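Local coordinates for biofilm-associated surface protein (Staphylococcus aureus, PDB 7C7U) that is a calcium-binding, cell wall-anchored surface protein involved in biofilm formation and probably acts as a switch that modulates functional amyloid assembly, at residues Y26-T31 with I177-E182; G67-I72 with R170-N175; S34-P39 with A212-A217. One frame throughout, in Å; residues are numbered along the deposited sequence.

Overall arrangement
Contacts 1 and 2 belong to one mixed sheet and use neighbouring strands of it, 176-178 in contact 1 and 163-171 in contact 2, whereas contact 3 sets another strand of that sheet, 36-39, against the separate antiparallel sheet that ends in strand 210-220. Contact 1 is partly buried and combines a short parallel ladder with a salt bridge and a tyrosine-carboxylate bond. Contact 2 lies at the surface and is dominated by arginines and acids at the end of an antiparallel pair. Contact 3 is buried; it relies on leucine, alanine and serine packing and on water in place of direct bonds. Contacts 1 and 2 adjoin through side chains, and contact 1 runs into contact 3 through residues 181-182.

Contact 1. Residues Y26-T31 with I177-E182; sequences YTDNYT and IVRTSE
Y26 and R179 cross at about a right angle, so that CB of Y26 lies over one face of the R179 guanidinium, near its rim. The edge of that guanidinium turns to D28, whose side chain runs alongside it in the same direction. R179 NE meets D28 OD2 at 3.0 Å and R179 NH2 meets D28 OD1 at 3.2 Å, a side-on, two-nitrogen salt bridge in which both oxygens are approached from above the carboxylate plane. The arginine chain is extended as far as CD and then bends at chi3 (-23°), which brings NE and NH2 round to the acid.

The Y26 ring lies side by side with I177, Y26 CD1 standing 3.7 Å from I177 CB. Beyond it, Y26 OH donates to E182 OE1 at 2.6 Å. Ring and carboxylate planes are only 18° apart, yet the oxygen is reached from above its own plane.

Between these groups the backbones form a short parallel ladder of two bridges, Y26 with I177 and T27 with V178: T27 N binds I177 O at 2.9 Å, and R179 N returns to T27 O at 2.9 Å. Past the ladder the chains separate, and one water accepts from both N29 N (2.8 Å) and T180 N.

The ladder makes 26-27 an edge strand beside 176-178, which pairs on its other flank with strand 163-171. S181 OG is bonded to V169 N of strand 163-171, T27 OG1 to E174 in the turn after it, and N29 ND2 to Y70 OH of strand 70-76.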
# COMPACT_ATOMS: atom_id res chain seq x y z
N TYR A 26 3.04 4.68 4.78
CA TYR A 26 3.94 4.79 5.93
C TYR A 26 4.79 6.06 5.84
O TYR A 26 5.16 6.51 4.75
CB TYR A 26 4.87 3.58 6.03
CG TYR A 26 4.23 2.31 6.56
CD1 TYR A 26 3.72 2.24 7.85
CD2 TYR A 26 4.16 1.17 5.76
CE1 TYR A 26 3.14 1.06 8.33
CE2 TYR A 26 3.58 -0.00 6.23
CZ TYR A 26 3.07 -0.05 7.51
OH TYR A 26 2.51 -1.22 7.97
N THR A 27 5.11 6.62 7.01
CA THR A 27 6.11 7.67 7.16
C THR A 27 7.04 7.27 8.30
O THR A 27 6.69 6.45 9.15
CB THR A 27 5.49 9.03 7.48
OG1 THR A 27 6.52 10.03 7.49
CG2 THR A 27 4.82 9.00 8.85
N ASP A 28 8.24 7.84 8.31
CA ASP A 28 9.22 7.55 9.34
C ASP A 28 9.28 8.68 10.36
O ASP A 28 9.27 9.86 10.01
CB ASP A 28 10.60 7.30 8.75
CG ASP A 28 10.62 6.14 7.78
OD1 ASP A 28 10.37 6.37 6.58
OD2 ASP A 28 10.88 5.00 8.21
N ASN A 29 9.30 8.29 11.64
CA ASN A 29 9.57 9.21 12.74
C ASN A 29 10.07 8.32 13.88
O ASN A 29 9.28 7.68 14.57
CB ASN A 29 8.34 10.01 13.14
CG ASN A 29 8.62 11.03 14.23
OD1 ASN A 29 9.55 10.87 15.03
ND2 ASN A 29 7.82 12.09 14.28
N TYR A 30 11.40 8.30 14.06
CA TYR A 30 12.05 7.37 14.97
C TYR A 30 11.85 7.73 16.44
O TYR A 30 12.32 6.99 17.30
CB TYR A 30 13.54 7.28 14.64
CG TYR A 30 13.79 6.99 13.18
CD1 TYR A 30 14.29 7.97 12.33
CD2 TYR A 30 13.50 5.74 12.63
CE1 TYR A 30 14.51 7.71 10.98
CE2 TYR A 30 13.72 5.47 11.28
CZ TYR A 30 14.23 6.47 10.46
OH TYR A 30 14.46 6.24 9.13
N THR A 31 11.16 8.82 16.75
CA THR A 31 10.93 9.16 18.15
C THR A 31 9.79 8.36 18.76
O THR A 31 9.66 8.33 19.99
CB THR A 31 10.67 10.65 18.30
OG1 THR A 31 9.39 10.97 17.74
CG2 THR A 31 11.74 11.45 17.57
N ILE A 177 1.03 6.21 8.54
CA ILE A 177 1.37 5.46 9.75
C ILE A 177 2.85 5.64 10.04
O ILE A 177 3.70 5.39 9.18
CB ILE A 177 1.02 3.97 9.60
CG1 ILE A 177 -0.48 3.79 9.31
CG2 ILE A 177 1.43 3.19 10.85
CD1 ILE A 177 -0.82 2.40 8.81
N VAL A 178 3.15 6.06 11.26
CA VAL A 178 4.52 6.11 11.78
C VAL A 178 5.02 4.67 11.89
O VAL A 178 4.56 3.91 12.74
CB VAL A 178 4.59 6.83 13.13
CG1 VAL A 178 6.03 6.94 13.61
CG2 VAL A 178 3.91 8.20 13.03
N ARG A 179 6.00 4.31 11.05
CA ARG A 179 6.35 2.91 10.85
C ARG A 179 6.70 2.22 12.17
O ARG A 179 6.23 1.11 12.44
CB ARG A 179 7.51 2.82 9.86
CG ARG A 179 8.05 1.42 9.60
CD ARG A 179 9.18 1.48 8.57
NE ARG A 179 9.09 2.68 7.73
CZ ARG A 179 8.61 2.70 6.49
NH1 ARG A 179 8.20 1.58 5.91
NH2 ARG A 179 8.56 3.84 5.82
N THR A 180 7.49 2.87 13.01
CA THR A 180 7.97 2.21 14.22
C THR A 180 6.92 2.11 15.32
O THR A 180 7.15 1.43 16.31
CB THR A 180 9.20 2.95 14.76
OG1 THR A 180 8.91 4.34 14.86
CG2 THR A 180 10.37 2.76 13.82
N SER A 181 5.77 2.76 15.15
CA SER A 181 4.73 2.74 16.18
C SER A 181 3.78 1.56 16.04
O SER A 181 3.01 1.29 16.98
CB SER A 181 3.92 4.03 16.13
OG SER A 181 3.04 4.02 15.02
N GLU A 182 3.82 0.85 14.92
CA GLU A 182 2.74 -0.05 14.53
C GLU A 182 2.79 -1.35 15.31
O GLU A 182 3.84 -1.99 15.47
CB GLU A 182 2.82 -0.33 13.03
CG GLU A 182 1.66 -1.17 12.51
CD GLU A 182 2.03 -2.01 11.31
OE1 GLU A 182 2.90 -1.58 10.52
OE2 GLU A 182 1.43 -3.10 11.15
O HOH W 1 8.83 5.61 12.19

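Contact 2. Residues G67-I72 with R170-N175; sequences GNRYKI and RDSREN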
# COMPACT_ATOMS: atom_id res chain seq x y z
N GLY A 67 1.89 19.22 20.78
CA GLY A 67 0.94 19.45 19.71
C GLY A 67 -0.01 18.28 19.52
O GLY A 67 0.12 17.22 20.13
N ASN A 68 -0.98 18.48 18.63
CA ASN A 68 -1.94 17.45 18.29
C ASN A 68 -1.67 16.83 16.92
O ASN A 68 -2.58 16.23 16.33
CB ASN A 68 -3.37 18.00 18.36
CG ASN A 68 -3.63 19.09 17.35
OD1 ASN A 68 -2.80 19.97 17.14
ND2 ASN A 68 -4.79 19.03 16.70
N ARG A 69 -0.45 16.97 16.41
CA ARG A 69 -0.15 16.41 15.09
C ARG A 69 -0.28 14.89 15.09
O ARG A 69 -0.85 14.31 14.16
CB ARG A 69 1.25 16.80 14.64
CG ARG A 69 1.60 16.27 13.26
CD ARG A 69 3.05 16.54 12.89
NE ARG A 69 3.40 15.91 11.62
CZ ARG A 69 4.53 16.14 10.96
NH1 ARG A 69 5.43 16.98 11.46
NH2 ARG A 69 4.76 15.53 9.81
N TYR A 70 0.23 14.23 16.13
CA TYR A 70 0.31 12.78 16.14
C TYR A 70 -0.82 12.20 16.99
O TYR A 70 -1.03 12.62 18.13
CB TYR A 70 1.67 12.32 16.64
CG TYR A 70 2.78 12.66 15.68
CD1 TYR A 70 2.85 12.04 14.45
CD2 TYR A 70 3.73 13.62 15.99
CE1 TYR A 70 3.84 12.35 13.55
CE2 TYR A 70 4.75 13.94 15.09
CZ TYR A 70 4.79 13.30 13.87
OH TYR A 70 5.78 13.60 12.96
N LYS A 71 -1.52 11.22 16.43
CA LYS A 71 -2.72 10.64 17.02
C LYS A 71 -2.50 9.16 17.31
O LYS A 71 -1.66 8.51 16.70
CB LYS A 71 -3.92 10.80 16.07
CG LYS A 71 -4.07 12.18 15.45
CD LYS A 71 -5.02 13.01 16.29
CE LYS A 71 -5.08 14.45 15.82
NZ LYS A 71 -5.66 15.33 16.88
N ILE A 72 -3.30 8.64 18.23
CA ILE A 72 -3.34 7.21 18.50
C ILE A 72 -4.54 6.64 17.76
O ILE A 72 -5.67 7.13 17.92
CB ILE A 72 -3.42 6.93 20.01
CG1 ILE A 72 -2.13 7.39 20.69
CG2 ILE A 72 -3.70 5.47 20.28
CD1 ILE A 72 -2.25 7.34 22.20
N ARG A 170 -0.73 7.83 14.04
CA ARG A 170 -0.95 8.42 12.72
C ARG A 170 -0.42 9.84 12.70
O ARG A 170 -0.73 10.64 13.59
CB ARG A 170 -2.43 8.41 12.35
CG ARG A 170 -2.70 8.76 10.85
CD ARG A 170 -4.18 8.67 10.50
NE ARG A 170 -5.00 9.61 11.28
CZ ARG A 170 -5.32 10.84 10.89
NH1 ARG A 170 -6.07 11.61 11.67
NH2 ARG A 170 -4.93 11.30 9.70
N ASP A 171 0.38 10.15 11.69
CA ASP A 171 0.78 11.52 11.36
C ASP A 171 -0.42 12.17 10.69
O ASP A 171 -0.73 11.89 9.53
CB ASP A 171 2.01 11.51 10.45
CG ASP A 171 2.51 12.92 10.07
OD1 ASP A 171 1.76 13.91 10.18
OD2 ASP A 171 3.69 13.01 9.65
N SER A 172 -1.12 13.04 11.42
CA SER A 172 -2.34 13.62 10.86
C SER A 172 -2.05 14.66 9.78
O SER A 172 -2.94 14.99 9.00
CB SER A 172 -3.20 14.25 11.95
OG SER A 172 -2.58 15.41 12.46
N ARG A 173 -0.82 15.19 9.73
CA ARG A 173 -0.47 16.08 8.64
C ARG A 173 -0.31 15.32 7.33
O ARG A 173 -0.74 15.79 6.27
CB ARG A 173 0.81 16.85 8.97
CG ARG A 173 1.23 17.85 7.88
CD ARG A 173 2.52 18.57 8.24
NE ARG A 173 2.47 19.21 9.55
CZ ARG A 173 3.49 19.86 10.10
NH1 ARG A 173 4.65 19.95 9.46
NH2 ARG A 173 3.36 20.41 11.30
N GLU A 174 0.25 14.11 7.39
CA GLU A 174 0.51 13.33 6.18
C GLU A 174 -0.50 12.20 5.96
O GLU A 174 -0.50 11.61 4.87
CB GLU A 174 1.92 12.73 6.23
CG GLU A 174 3.02 13.70 6.59
CD GLU A 174 4.40 13.06 6.51
OE1 GLU A 174 4.47 11.83 6.25
OE2 GLU A 174 5.42 13.77 6.69
N ASN A 175 -1.38 11.93 6.93
CA ASN A 175 -2.28 10.77 6.89
C ASN A 175 -1.50 9.49 6.60
O ASN A 175 -1.88 8.67 5.76
CB ASN A 175 -3.40 10.97 5.87
CG ASN A 175 -4.54 9.95 6.02
OD1 ASN A 175 -4.84 9.50 7.12
ND2 ASN A 175 -5.16 9.59 4.90
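R69 grips D171 where an antiparallel strand pair of the mixed sheet ends, just before strand 163-171 turns through 172-175 into strand 176-178. Of all residues here R69 loses most surface to its partner segment. Its chain is fully extended, with CG opposite the backbone N (chi1 -179°), and this carries the guanidinium across to the acid. R69 NE donates to D171 OD1, which lies in the guanidinium plane, at 3.0 Å, and R69 NH2 to D171 OD2, on its syn side, at 2.7 Å. E174 OE2 adds a long ion pair at the same edge, while E174 OE1 is hydrogen-bonded to T27 OG1.

One face of the R69 guanidinium stacks on that of R173, centres 4.0 Å apart and planes at 10°; the hydroxyl of Y70 lies over the opposite face and is itself hydrogen-bonded to N29 ND2. Two cations so close are probably tolerated because D171 and E174 supply negative charge beside them.

R170 and K71, next in buried surface, form the hydrogen-bonded pair of the ladder. K71 N donates to R170 O at 3.0 Å and R170 N to K71 O at 2.9 Å. Their side chains share a sheet face but meet only through aliphatic K71 CG near the R170 guanidinium. A bend at chi2 (-95°) takes the lysine away, and the two charges find separate partners, N117 for K71 and E115 for R170.

At the turn, R69 O receives both the OG (2.7 Å) and the N of S172. D171 does similar duty in an Asx motif: its OD1 takes R69 NE from one face of the carboxylate and E174 N, 3.2 Å away, from the other.

Contact 3. Residues S34-P39 with A212-A217; sequences SMLFDP and ASSGSA
L36 and S214 form the tight centre of a packing contact between two sheets: strand 36-39 of the mixed sheet passes over strand 210-220, the outermost strand of an antiparallel sheet of five. The axes of 36-39 and 212-217 come within 6.7 Å and their directions differ by 121°, so this is a crossing of strands rather than a ladder, and the two backbones exchange no direct hydrogen bonds.

The leucine points at the other strand, and its two branches spread along it, CD1 toward S214 and CD2 toward A212. L36 CG stands only 3.0 Å from S214 OG and L36 CD1 3.2 Å from the same oxygen, values short enough for the exact fit of the leucine to be doubtful; chi1, -96°, lies away from a staggered value, which adds to the doubt. L36 CD2 lies along the A212 peptide and meets A212 CB at 4.0 Å. The serine hydroxyl is set between its own backbone N and carbonyl carbon (chi1 76°); it is satisfied by S183, so the leucine packs against a hydroxyl whose polar need is met by a third strand, 183-187. M236, on the strand beside 210-220, also touches L36.

Along the chain to either side of L36 the contact slackens. D38 approaches with only OD2, 3.9 Å from A212 CB, and that oxygen is bound by H58 of strand 52-61. Near S34 the chains have parted enough for a water to lie between them, 3.2 Å from S34 OG and in a weak, long bond to S214 O. A second water joins the backbones more firmly on the D38 side of the crossing: it donates to F37 O at 3.1 Å and to S213 O at 2.6 Å.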
# COMPACT_ATOMS: atom_id res chain seq x y z
N SER A 34 7.10 1.41 19.54
CA SER A 34 5.90 0.63 19.23
C SER A 34 4.89 0.76 20.36
O SER A 34 5.23 0.71 21.54
CB SER A 34 6.25 -0.84 19.00
OG SER A 34 5.31 -1.47 18.15
N MET A 35 3.63 0.95 19.98
CA MET A 35 2.54 0.95 20.93
C MET A 35 2.05 -0.48 21.12
O MET A 35 2.20 -1.31 20.22
CB MET A 35 1.43 1.85 20.43
CG MET A 35 1.88 3.28 20.32
SD MET A 35 0.47 4.29 20.64
CE MET A 35 -0.15 3.42 22.05
N LEU A 36 1.54 -0.78 22.31
CA LEU A 36 1.11 -2.14 22.65
C LEU A 36 -0.32 -2.10 23.17
O LEU A 36 -0.57 -1.62 24.27
CB LEU A 36 2.03 -2.76 23.70
CG LEU A 36 3.18 -3.67 23.25
CD1 LEU A 36 4.17 -2.94 22.35
CD2 LEU A 36 3.89 -4.31 24.47
N PHE A 37 -1.24 -2.65 22.39
CA PHE A 37 -2.64 -2.80 22.77
C PHE A 37 -2.80 -4.12 23.51
O PHE A 37 -2.45 -5.18 22.98
CB PHE A 37 -3.51 -2.72 21.51
CG PHE A 37 -4.97 -2.86 21.76
CD1 PHE A 37 -5.69 -1.87 22.41
CD2 PHE A 37 -5.65 -3.99 21.31
CE1 PHE A 37 -7.06 -2.00 22.63
CE2 PHE A 37 -7.00 -4.13 21.50
CZ PHE A 37 -7.72 -3.14 22.17
N ASP A 38 -3.29 -4.06 24.74
CA ASP A 38 -3.29 -5.20 25.67
C ASP A 38 -4.72 -5.46 26.13
O ASP A 38 -5.11 -5.06 27.25
CB ASP A 38 -2.34 -4.87 26.83
CG ASP A 38 -2.23 -5.97 27.87
OD1 ASP A 38 -2.76 -7.08 27.68
OD2 ASP A 38 -1.58 -5.72 28.91
N PRO A 39 -5.55 -6.13 25.32
CA PRO A 39 -6.96 -6.31 25.70
C PRO A 39 -7.22 -7.53 26.56
O PRO A 39 -6.44 -8.47 26.64
CB PRO A 39 -7.67 -6.45 24.34
CG PRO A 39 -6.65 -7.10 23.45
CD PRO A 39 -5.29 -6.56 23.93
N ALA A 212 3.96 -6.70 29.16
CA ALA A 212 3.01 -6.92 28.08
C ALA A 212 3.80 -7.29 26.84
O ALA A 212 5.01 -7.06 26.78
CB ALA A 212 2.16 -5.68 27.83
N SER A 213 3.10 -7.85 25.85
CA SER A 213 3.77 -8.20 24.61
C SER A 213 2.82 -8.03 23.44
O SER A 213 1.62 -8.30 23.55
CB SER A 213 4.30 -9.63 24.63
OG SER A 213 4.97 -9.97 23.44
N SER A 214 3.37 -7.62 22.31
CA SER A 214 2.57 -7.54 21.10
C SER A 214 3.51 -7.72 19.92
O SER A 214 4.73 -7.71 20.06
CB SER A 214 1.84 -6.20 21.02
OG SER A 214 2.77 -5.19 20.64
N GLY A 215 2.93 -7.91 18.73
CA GLY A 215 3.72 -8.17 17.56
C GLY A 215 3.35 -7.22 16.44
O GLY A 215 2.35 -6.50 16.50
N SER A 216 4.21 -7.20 15.43
CA SER A 216 3.89 -6.53 14.18
C SER A 216 4.40 -7.40 13.05
O SER A 216 5.42 -8.07 13.20
CB SER A 216 4.52 -5.13 14.12
OG SER A 216 5.93 -5.19 14.06
N ALA A 217 3.67 -7.42 11.93
CA ALA A 217 4.04 -8.22 10.78
C ALA A 217 4.03 -7.29 9.58
O ALA A 217 3.05 -6.58 9.35
CB ALA A 217 3.08 -9.40 10.57
O HOH W 2 4.97 -4.69 18.39
O HOH W 3 -0.75 -7.38 24.26